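Local coordinates for putative uncharacterized protein PH0594 (Pyrococcus horikoshii, PDB 4HXF) that probably acts as a serine peptidase of the prolyl oligopeptidase family, an acylaminoacyl peptidase that assembles into a self-compartmentalizing hexamer, at residues A[45-50]-A[71-76]; A[232-237]-A[243-248]; A[569-574]-A[593-598]. All coordinates share one frame; numbering follows the deposited sequence. Where two conformers were deposited one is given.

How the contacts relate
Contacts 1 and 2 belong to the beta-propeller and contact 3 to the alpha/beta-hydrolase domain, and the three follow one another along the chain. Contact 1 packs two four-stranded blades together, whereas contact 2 pairs strands within one blade and holds a magnesium ion; their centres are about 32 Å apart. Contact 3 lies across the chain's centre from contact 2, about 40 Å between centres, with nearest atoms about 25 Å apart. Contact 2 also faces the hydrolase domain, since His-243 is hydrogen-bonded to Lys-389 NZ and Tyr-421 O. Between the strand and helix of contact 3 runs the chain carrying His-578, which lines the inhibitor pocket with Ser-466.

Contact 1 of 3, residues A[45-50]-A[71-76]; sequences IVIENL and KKIAFM
Ile-45 and Phe-75 make the tight end of this contact: CD1 of Ile-45 reaches 3.6 Å from CB of Phe-75 and lies obliquely to the ring, near CG. CG of Phe-75 sits between its own backbone N and carbonyl carbon (chi1 64°), and the ring meets that of Trp-88, their planes about 10° apart. On Ile-45 it is the longer branch that crosses the gap; CG1 is anti to the carbonyl carbon (chi1 -66°) and the chain then runs out nearly straight to CD1.

Two residues along each strand, Ile-47 CD1 and Ile-73 CD1 meet methyl to methyl, more loosely, at 4.2 Å. Alternate residues of each strand, 45 and 47 against 73 and 75, turn the same way, and their CA atoms stay 8.8 Å apart for Ile-45 and Phe-75, too far for backbone pairing. Strand 40-49 belongs to one four-stranded antiparallel sheet and strand 72-77 to the next, so this is face-to-face packing of neighbouring blades of the beta-propeller. Pro-64 adds to the filling, touching both Ile-45 and Ile-73.

The solvent side lies at Asn-49, Leu-50 and Lys-71. Polar or flexible side chains suit the first and last, while Leu-50 rests on Val-27 of strand 26-35. Glu-48 is buried, its OE2 held by Arg-55 and Tyr-29. In the packed part, isoleucine branches of both strands bridge the wide gap and Phe-75 offers its CB. Between these two segments the contact is apolar, without hydrogen bond or charge, so the blade spacing here is probably set by side-chain shape.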
loop_
_atom_site.group_PDB
_atom_site.type_symbol
_atom_site.label_atom_id
_atom_site.label_comp_id
_atom_site.label_asym_id
_atom_site.label_seq_id
_atom_site.Cartn_x
_atom_site.Cartn_y
_atom_site.Cartn_z
ATOM N N ILE A 45 30.415 7.918 1.390
ATOM C CA ILE A 45 31.622 8.425 2.027
ATOM C C ILE A 45 32.718 7.395 1.889
ATOM O O ILE A 45 32.515 6.181 2.149
ATOM C CB ILE A 45 31.360 8.757 3.545
ATOM C CG1 ILE A 45 30.387 9.913 3.684
ATOM C CG2 ILE A 45 32.660 8.998 4.273
ATOM C CD1 ILE A 45 29.794 10.048 5.131
ATOM N N VAL A 46 33.905 7.842 1.497
ATOM C CA VAL A 46 35.075 6.991 1.370
ATOM C C VAL A 46 36.071 7.446 2.405
ATOM O O VAL A 46 36.310 8.649 2.573
ATOM C CB VAL A 46 35.685 7.080 -0.061
ATOM C CG1 VAL A 46 36.914 6.120 -0.166
ATOM C CG2 VAL A 46 34.577 6.787 -1.097
ATOM N N ILE A 47 36.629 6.509 3.129
ATOM C CA ILE A 47 37.661 6.782 4.149
ATOM C C ILE A 47 38.888 6.067 3.715
ATOM O O ILE A 47 38.907 4.818 3.503
ATOM C CB ILE A 47 37.223 6.262 5.535
ATOM C CG1 ILE A 47 35.866 6.980 5.937
ATOM C CG2 ILE A 47 38.319 6.452 6.580
ATOM C CD1 ILE A 47 34.991 6.141 6.801
ATOM N N GLU A 48 39.934 6.853 3.494
ATOM C CA GLU A 48 41.221 6.280 3.090
ATOM C C GLU A 48 42.241 6.359 4.149
ATOM O O GLU A 48 42.375 7.388 4.850
ATOM C CB GLU A 48 41.822 6.930 1.896
ATOM C CG GLU A 48 40.863 6.874 0.816
ATOM C CD GLU A 48 41.496 6.932 -0.549
ATOM O OE1 GLU A 48 42.747 6.937 -0.753
ATOM O OE2 GLU A 48 40.629 7.037 -1.416
ATOM N N ASN A 49 42.988 5.265 4.286
ATOM C CA ASN A 49 44.019 5.289 5.361
ATOM C C ASN A 49 45.311 5.405 4.643
ATOM O O ASN A 49 45.659 4.445 3.973
ATOM C CB ASN A 49 44.085 4.031 6.238
ATOM C CG ASN A 49 45.264 4.119 7.254
ATOM O OD1 ASN A 49 46.436 4.190 6.877
ATOM N ND2 ASN A 49 44.928 4.276 8.501
ATOM N N LEU A 50 46.019 6.539 4.851
ATOM C CA LEU A 50 47.175 6.927 4.044
ATOM C C LEU A 50 48.351 5.966 4.427
ATOM O O LEU A 50 49.226 5.704 3.625
ATOM C CB LEU A 50 47.516 8.400 4.273
ATOM C CG LEU A 50 46.430 9.407 3.920
ATOM C CD1 LEU A 50 46.607 10.767 4.610
ATOM C CD2 LEU A 50 46.390 9.512 2.420
ATOM N N LYS A 71 38.864 9.064 16.431
ATOM C CA LYS A 71 38.275 7.795 16.808
ATOM C C LYS A 71 36.938 7.551 16.153
ATOM O O LYS A 71 36.531 6.395 16.066
ATOM C CB LYS A 71 38.103 7.712 18.284
ATOM C CG LYS A 71 39.468 7.637 19.021
ATOM C CD LYS A 71 39.250 7.310 20.470
ATOM C CE LYS A 71 40.641 7.193 21.142
ATOM N NZ LYS A 71 40.640 8.092 22.336
ATOM N N LYS A 72 36.235 8.605 15.793
ATOM C CA LYS A 72 34.871 8.505 15.308
ATOM C C LYS A 72 34.625 9.418 14.128
ATOM O O LYS A 72 35.355 10.363 13.919
ATOM C CB LYS A 72 33.933 8.956 16.407
ATOM C CG LYS A 72 34.013 8.070 17.608
ATOM C CD LYS A 72 33.133 8.652 18.699
ATOM C CE LYS A 72 33.783 9.826 19.410
ATOM N NZ LYS A 72 33.108 9.975 20.776
ATOM N N ILE A 73 33.620 9.104 13.386
ATOM C CA ILE A 73 33.137 9.941 12.304
ATOM C C ILE A 73 31.634 10.110 12.446
ATOM O O ILE A 73 30.855 9.115 12.606
ATOM C CB ILE A 73 33.553 9.394 10.932
ATOM C CG1 ILE A 73 33.151 10.277 9.810
ATOM C CG2 ILE A 73 33.050 7.960 10.732
ATOM C CD1 ILE A 73 33.973 9.870 8.527
ATOM N N ALA A 74 31.213 11.392 12.406
ATOM C CA ALA A 74 29.816 11.740 12.308
ATOM C C ALA A 74 29.488 11.923 10.836
ATOM O O ALA A 74 30.334 12.315 10.040
ATOM C CB ALA A 74 29.471 12.997 13.099
ATOM N N PHE A 75 28.249 11.652 10.518
ATOM C CA PHE A 75 27.725 11.860 9.191
ATOM C C PHE A 75 26.284 11.981 9.125
ATOM O O PHE A 75 25.615 11.662 10.116
ATOM C CB PHE A 75 28.221 10.721 8.245
ATOM C CG PHE A 75 27.739 9.331 8.586
ATOM C CD1 PHE A 75 28.432 8.540 9.476
ATOM C CD2 PHE A 75 26.566 8.812 8.038
ATOM C CE1 PHE A 75 27.972 7.255 9.786
ATOM C CE2 PHE A 75 26.115 7.572 8.366
ATOM C CZ PHE A 75 26.810 6.765 9.216
ATOM N N MET A 76 25.751 12.426 7.972
ATOM C CA MET A 76 24.337 12.528 7.735
ATOM C C MET A 76 23.839 11.541 6.705
ATOM O O MET A 76 24.542 11.286 5.684
ATOM C CB MET A 76 24.007 13.971 7.261
ATOM C CG MET A 76 24.514 15.047 8.210
ATOM S SD MET A 76 23.169 15.711 9.187
ATOM C CE MET A 76 21.783 15.877 8.097
#

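Contact 2 of 3, residues A[232-237]-A[243-248]; sequences YGKPEK and HDKIYI. With MG (magnesium ion), chain D.
Tyr-232 lies against Asp-244 and Ile-246. From its CB, with CG turned away from the backbone N (chi1 -175°), the ring runs along the neighbouring strand: CG and CD1 lie near Lys-245 O, CD1 meets Ile-246 CG2 at the ring edge, 3.9 Å away, and CZ comes to 3.4 Å from Asp-244 CB, which CE1, CE2 and OH also border. Ring and carboxylate planes are 24° apart. At the tip, OH is hydrogen-bonded to Val-264 O and accepts a bond from a water (2.6 Å from O to OH) that also binds magnesium. A phenylalanine here would probably keep the ring packing but leave Val-264 O and this metal-bound water without their hydroxyl partner.

The backbones form an antiparallel pair inside a propeller blade, strand 229-232 beside 245-249. Tyr-232 and Ile-246 are a non-hydrogen-bonded pair; Gly-233 and Lys-245 are joined both ways, Gly-233 N to Lys-245 O at 2.9 Å and Lys-245 N to Gly-233 O at 2.8 Å. At Gly-233 the chain turns a corner, with backbone angles that would press a CB against the preceding carbonyl oxygen.

Asp-244 OD2 binds the magnesium ion at 2.1 Å; four waters and Glu-263 complete six ligands. OD1 is the main salt-bridge partner of Lys-237 NZ at 2.7 Å, met on the syn side but 25° out of the carboxylate plane; NZ also bonds OD2 weakly. Pro-235 CD comes obliquely to the hydroxyl end of Tyr-247, 3.4 Å from Tyr-247 CZ, while Lys-234 curls back and a water links its NZ to His-243 O.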
loop_
_atom_site.group_PDB
_atom_site.type_symbol
_atom_site.label_atom_id
_atom_site.label_comp_id
_atom_site.label_asym_id
_atom_site.label_seq_id
_atom_site.Cartn_x
_atom_site.Cartn_y
_atom_site.Cartn_z
ATOM N N TYR A 232 36.394 36.145 7.922
ATOM C CA TYR A 232 36.321 36.219 6.455
ATOM C C TYR A 232 35.558 37.391 6.009
ATOM O O TYR A 232 34.366 37.511 6.355
ATOM C CB TYR A 232 35.655 34.936 5.919
ATOM C CG TYR A 232 35.648 34.875 4.394
ATOM C CD1 TYR A 232 36.740 34.358 3.649
ATOM C CD2 TYR A 232 34.520 35.276 3.711
ATOM C CE1 TYR A 232 36.702 34.325 2.259
ATOM C CE2 TYR A 232 34.442 35.203 2.352
ATOM C CZ TYR A 232 35.552 34.729 1.620
ATOM O OH TYR A 232 35.460 34.642 0.220
ATOM N N GLY A 233 36.238 38.309 5.247
ATOM C CA GLY A 233 35.582 39.466 4.722
ATOM C C GLY A 233 36.529 40.633 4.825
ATOM O O GLY A 233 37.649 40.521 4.422
ATOM N N LYS A 234 36.011 41.752 5.316
ATOM C CA LYS A 234 36.811 42.965 5.622
ATOM C C LYS A 234 36.284 43.581 6.906
ATOM O O LYS A 234 35.112 43.362 7.256
ATOM C CB LYS A 234 36.723 43.991 4.519
ATOM C CG LYS A 234 37.179 43.516 3.135
ATOM C CD LYS A 234 38.644 43.376 3.005
ATOM C CE LYS A 234 39.388 44.691 3.199
ATOM N NZ LYS A 234 39.239 45.550 2.022
ATOM N N PRO A 235 37.097 44.476 7.591
ATOM C CA PRO A 235 36.433 45.150 8.733
ATOM C C PRO A 235 35.251 45.972 8.275
ATOM O O PRO A 235 34.218 46.029 8.967
ATOM C CB PRO A 235 37.555 46.099 9.323
ATOM C CG PRO A 235 38.794 45.264 9.145
ATOM C CD PRO A 235 38.573 44.563 7.758
ATOM N N GLU A 236 35.374 46.659 7.132
ATOM C CA GLU A 236 34.226 47.406 6.589
ATOM C C GLU A 236 34.349 47.457 5.093
ATOM O O GLU A 236 35.322 47.953 4.548
ATOM C CB GLU A 236 34.149 48.847 7.156
ATOM C CG GLU A 236 32.929 49.690 6.779
ATOM C CD GLU A 236 33.011 51.049 7.524
ATOM O OE1 GLU A 236 33.607 51.955 6.943
ATOM O OE2 GLU A 236 32.602 51.152 8.718
ATOM N N LYS A 237 33.337 46.976 4.416
ATOM C CA LYS A 237 33.241 47.033 2.928
ATOM C C LYS A 237 32.374 48.167 2.541
ATOM O O LYS A 237 31.355 48.449 3.180
ATOM C CB LYS A 237 32.563 45.746 2.383
ATOM C CG LYS A 237 33.526 44.588 2.346
ATOM C CD LYS A 237 32.782 43.452 1.664
ATOM C CE LYS A 237 33.576 42.318 1.253
ATOM N NZ LYS A 237 32.751 41.242 0.643
ATOM N N HIS A 243 37.160 42.487 -2.612
ATOM C CA HIS A 243 37.746 41.226 -2.337
ATOM C C HIS A 243 37.606 40.876 -0.891
ATOM O O HIS A 243 38.163 41.625 -0.048
ATOM C CB HIS A 243 39.197 41.216 -2.767
ATOM C CG HIS A 243 39.444 41.103 -4.285
ATOM N ND1 HIS A 243 38.485 40.691 -5.214
ATOM C CD2 HIS A 243 40.589 41.376 -5.003
ATOM C CE1 HIS A 243 39.069 40.644 -6.427
ATOM N NE2 HIS A 243 40.361 41.055 -6.310
ATOM N N ASP A 244 37.036 39.725 -0.607
ATOM C CA ASP A 244 37.121 39.144 0.761
ATOM C C ASP A 244 38.454 38.662 1.128
ATOM O O ASP A 244 39.162 38.034 0.326
ATOM C CB ASP A 244 36.111 38.046 0.917
ATOM C CG ASP A 244 34.711 38.595 0.899
ATOM O OD1 ASP A 244 34.332 39.361 1.769
ATOM O OD2 ASP A 244 33.987 38.470 -0.106
ATOM N N LYS A 245 38.867 39.058 2.315
ATOM C CA LYS A 245 40.139 38.660 2.868
ATOM C C LYS A 245 39.950 37.840 4.167
ATOM O O LYS A 245 38.886 37.430 4.531
ATOM C CB LYS A 245 40.971 39.902 3.198
ATOM C CG LYS A 245 41.193 40.899 2.061
ATOM C CD LYS A 245 41.935 40.322 0.824
ATOM C CE LYS A 245 42.203 41.448 -0.239
ATOM N NZ LYS A 245 43.289 42.447 0.126
ATOM N N ILE A 246 41.020 37.465 4.787
ATOM C CA ILE A 246 40.975 36.715 6.055
ATOM C C ILE A 246 41.864 37.425 7.129
ATOM O O ILE A 246 42.908 38.057 6.839
ATOM C CB ILE A 246 41.411 35.227 5.878
ATOM C CG1 ILE A 246 42.781 35.174 5.235
ATOM C CG2 ILE A 246 40.262 34.473 5.212
ATOM C CD1 ILE A 246 43.215 33.737 4.907
ATOM N N TYR A 247 41.440 37.295 8.376
ATOM C CA TYR A 247 41.996 37.917 9.539
ATOM C C TYR A 247 41.994 36.920 10.701
ATOM O O TYR A 247 41.087 36.057 10.784
ATOM C CB TYR A 247 41.146 39.104 10.003
ATOM C CG TYR A 247 40.925 40.130 8.950
ATOM C CD1 TYR A 247 41.719 41.226 8.908
ATOM C CD2 TYR A 247 39.951 39.992 8.011
ATOM C CE1 TYR A 247 41.576 42.155 7.882
ATOM C CE2 TYR A 247 39.763 40.887 7.034
ATOM C CZ TYR A 247 40.615 41.965 6.947
ATOM O OH TYR A 247 40.422 42.856 5.919
ATOM N N ILE A 248 43.023 37.004 11.523
ATOM C CA ILE A 248 43.111 36.204 12.762
ATOM C C ILE A 248 42.707 37.139 13.879
ATOM O O ILE A 248 43.231 38.260 14.006
ATOM C CB ILE A 248 44.544 35.626 12.933
ATOM C CG1 ILE A 248 44.765 34.480 11.880
ATOM C CG2 ILE A 248 44.769 35.143 14.379
ATOM C CD1 ILE A 248 46.278 34.102 11.744
HETATM MG MG MG D . 33.651 37.951 -2.124
HETATM O O HOH W 1 32.476 38.315 4.119
HETATM O O HOH W 2 33.976 35.870 -1.566
HETATM O O HOH W 3 39.528 43.975 -0.218
HETATM O O HOH W 4 33.306 39.920 -2.658
HETATM O O HOH W 5 33.292 37.333 -4.067
HETATM O O HOH W 6 31.543 37.856 -1.645
#

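Contact 3 of 3, residues A[569-574]-A[593-598]; sequences YIAIFK and YKLFME
The ring of Phe-573 meets Leu-595 at its far end, where CZ lies 3.9 Å from Leu-595 CD1; the methyl approaches obliquely, and the two side chains come from opposite directions. Leu-595 has two conformers, so its CD1 contacts are those of one and less certain than the rest. Two more flat groups gather round this ring: His-588, with planes about 35° apart, and Phe-131 of the second subunit, at about 25°. CB of Phe-573 points to the helix, and chi1 of -79° sets the ring so that CZ meets Leu-595.

The same Leu-595 CD1 also touches Ala-571 CB at 3.9 Å. Alanine probably suits this place, since a single methyl lets Leu-595 CD1 settle between it and the phenylalanine two residues on, which faces the same way. No hydrogen bond crosses the contact, and all three touching residues are buried. On another side of the helix, Lys-594 NZ and Glu-598 OE2 form a salt bridge one turn apart, at 3.0 Å.

This is a helix packed on the last strand of an alpha/beta-hydrolase sheet. Strand 568-573 is the outermost of its eight strands within the chain, hydrogen-bonded, in parallel, to strand 538-543, and a strand of the second subunit pairs antiparallel with it, carrying the sheet across the interface. Helix 586-605 covers it, with helix 613-617 against Leu-595 and helix 398-405 against Phe-596 and Met-597.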
loop_
_atom_site.group_PDB
_atom_site.type_symbol
_atom_site.label_atom_id
_atom_site.label_comp_id
_atom_site.label_asym_id
_atom_site.label_seq_id
_atom_site.Cartn_x
_atom_site.Cartn_y
_atom_site.Cartn_z
ATOM N N TYR A 569 12.353 30.919 -28.401
ATOM C CA TYR A 569 11.839 29.736 -27.814
ATOM C C TYR A 569 12.142 29.805 -26.319
ATOM O O TYR A 569 13.173 30.406 -25.983
ATOM C CB TYR A 569 12.534 28.489 -28.369
ATOM C CG TYR A 569 12.503 28.425 -29.875
ATOM C CD1 TYR A 569 13.527 29.056 -30.642
ATOM C CD2 TYR A 569 11.455 27.774 -30.540
ATOM C CE1 TYR A 569 13.459 29.013 -32.017
ATOM C CE2 TYR A 569 11.370 27.794 -31.925
ATOM C CZ TYR A 569 12.405 28.367 -32.659
ATOM O OH TYR A 569 12.300 28.324 -34.047
ATOM N N ILE A 570 11.329 29.184 -25.518
ATOM C CA ILE A 570 11.563 29.102 -24.061
ATOM C C ILE A 570 11.336 27.733 -23.491
ATOM O O ILE A 570 10.322 27.063 -23.757
ATOM C CB ILE A 570 10.943 30.271 -23.230
ATOM C CG1 ILE A 570 11.433 30.283 -21.826
ATOM C CG2 ILE A 570 9.394 30.205 -23.281
ATOM C CD1 ILE A 570 10.925 31.475 -20.989
ATOM N N ALA A 571 12.388 27.274 -22.729
ATOM C CA ALA A 571 12.330 25.996 -22.014
ATOM C C ALA A 571 12.281 26.336 -20.543
ATOM O O ALA A 571 13.254 26.950 -20.045
ATOM C CB ALA A 571 13.541 25.088 -22.391
ATOM N N ILE A 572 11.209 25.967 -19.850
ATOM C CA ILE A 572 10.990 26.282 -18.445
ATOM C C ILE A 572 11.040 24.989 -17.666
ATOM O O ILE A 572 10.163 24.104 -17.764
ATOM C CB ILE A 572 9.682 27.014 -18.159
ATOM C CG1 ILE A 572 9.632 28.292 -19.041
ATOM C CG2 ILE A 572 9.586 27.350 -16.661
ATOM C CD1 ILE A 572 8.250 29.004 -18.986
ATOM N N PHE A 573 12.174 24.730 -17.014
ATOM C CA PHE A 573 12.305 23.525 -16.224
ATOM C C PHE A 573 11.505 23.669 -14.930
ATOM O O PHE A 573 11.506 24.728 -14.306
ATOM C CB PHE A 573 13.794 23.303 -15.929
ATOM C CG PHE A 573 14.564 22.695 -17.115
ATOM C CD1 PHE A 573 14.899 23.508 -18.189
ATOM C CD2 PHE A 573 14.756 21.303 -17.267
ATOM C CE1 PHE A 573 15.501 22.998 -19.293
ATOM C CE2 PHE A 573 15.343 20.813 -18.391
ATOM C CZ PHE A 573 15.668 21.635 -19.428
ATOM N N LYS A 574 10.741 22.656 -14.661
ATOM C CA LYS A 574 9.694 22.657 -13.640
ATOM C C LYS A 574 10.315 22.664 -12.247
ATOM O O LYS A 574 9.678 23.198 -11.324
ATOM C CB LYS A 574 8.794 21.448 -13.806
ATOM C CG LYS A 574 7.963 21.453 -15.122
ATOM C CD LYS A 574 6.879 20.408 -14.933
ATOM C CE LYS A 574 6.318 20.018 -16.282
ATOM N NZ LYS A 574 5.480 18.812 -16.230
ATOM N N TYR A 593 21.131 19.417 -21.463
ATOM C CA TYR A 593 22.284 19.284 -22.345
ATOM C C TYR A 593 21.885 18.954 -23.778
ATOM O O TYR A 593 22.488 19.472 -24.744
ATOM C CB TYR A 593 23.300 18.268 -21.817
ATOM C CG TYR A 593 24.024 18.613 -20.510
ATOM C CD1 TYR A 593 24.034 17.706 -19.430
ATOM C CD2 TYR A 593 24.686 19.776 -20.383
ATOM C CE1 TYR A 593 24.780 18.003 -18.298
ATOM C CE2 TYR A 593 25.370 20.138 -19.217
ATOM C CZ TYR A 593 25.409 19.202 -18.175
ATOM O OH TYR A 593 26.111 19.505 -17.024
ATOM N N LYS A 594 20.847 18.126 -23.960
ATOM C CA LYS A 594 20.481 17.706 -25.292
ATOM C C LYS A 594 19.818 18.904 -26.021
ATOM O O LYS A 594 20.087 19.210 -27.216
ATOM C CB LYS A 594 19.502 16.552 -25.182
ATOM C CG LYS A 594 19.001 16.101 -26.543
ATOM C CD LYS A 594 20.104 15.632 -27.490
ATOM C CE LYS A 594 19.565 14.869 -28.708
ATOM N NZ LYS A 594 20.584 14.510 -29.754
ATOM N N LEU A 595 18.996 19.701 -25.289
ATOM C CA LEU A 595 18.414 20.955 -25.852
ATOM C C LEU A 595 19.502 21.934 -26.296
ATOM O O LEU A 595 19.455 22.512 -27.383
ATOM C CB LEU A 595 17.487 21.689 -24.869
ATOM C CG LEU A 595 16.126 21.102 -24.515
ATOM C CD1 LEU A 595 15.493 21.859 -23.345
ATOM C CD2 LEU A 595 15.251 21.173 -25.787
ATOM N N PHE A 596 20.492 22.113 -25.419
ATOM C CA PHE A 596 21.554 23.042 -25.653
ATOM C C PHE A 596 22.292 22.633 -26.920
ATOM O O PHE A 596 22.524 23.447 -27.834
ATOM C CB PHE A 596 22.470 22.998 -24.439
ATOM C CG PHE A 596 23.681 23.940 -24.462
ATOM C CD1 PHE A 596 23.654 25.142 -23.772
ATOM C CD2 PHE A 596 24.876 23.562 -25.079
ATOM C CE1 PHE A 596 24.737 25.995 -23.782
ATOM C CE2 PHE A 596 25.994 24.370 -25.028
ATOM C CZ PHE A 596 25.897 25.626 -24.424
ATOM N N MET A 597 22.697 21.372 -27.008
ATOM C CA MET A 597 23.489 20.979 -28.152
ATOM C C MET A 597 22.665 21.023 -29.433
ATOM O O MET A 597 23.191 21.479 -30.458
ATOM C CB MET A 597 24.258 19.633 -27.909
ATOM C CG MET A 597 23.427 18.408 -27.747
ATOM S SD MET A 597 24.317 17.047 -26.809
ATOM C CE MET A 597 24.143 15.932 -28.169
ATOM N N GLU A 598 21.415 20.610 -29.376
ATOM C CA GLU A 598 20.622 20.629 -30.586
ATOM C C GLU A 598 20.231 21.993 -31.101
ATOM O O GLU A 598 20.179 22.214 -32.309
ATOM C CB GLU A 598 19.363 19.771 -30.450
ATOM C CG GLU A 598 19.662 18.276 -30.323
ATOM C CD GLU A 598 20.461 17.732 -31.506
ATOM O OE1 GLU A 598 20.133 18.139 -32.668
ATOM O OE2 GLU A 598 21.459 16.953 -31.284
#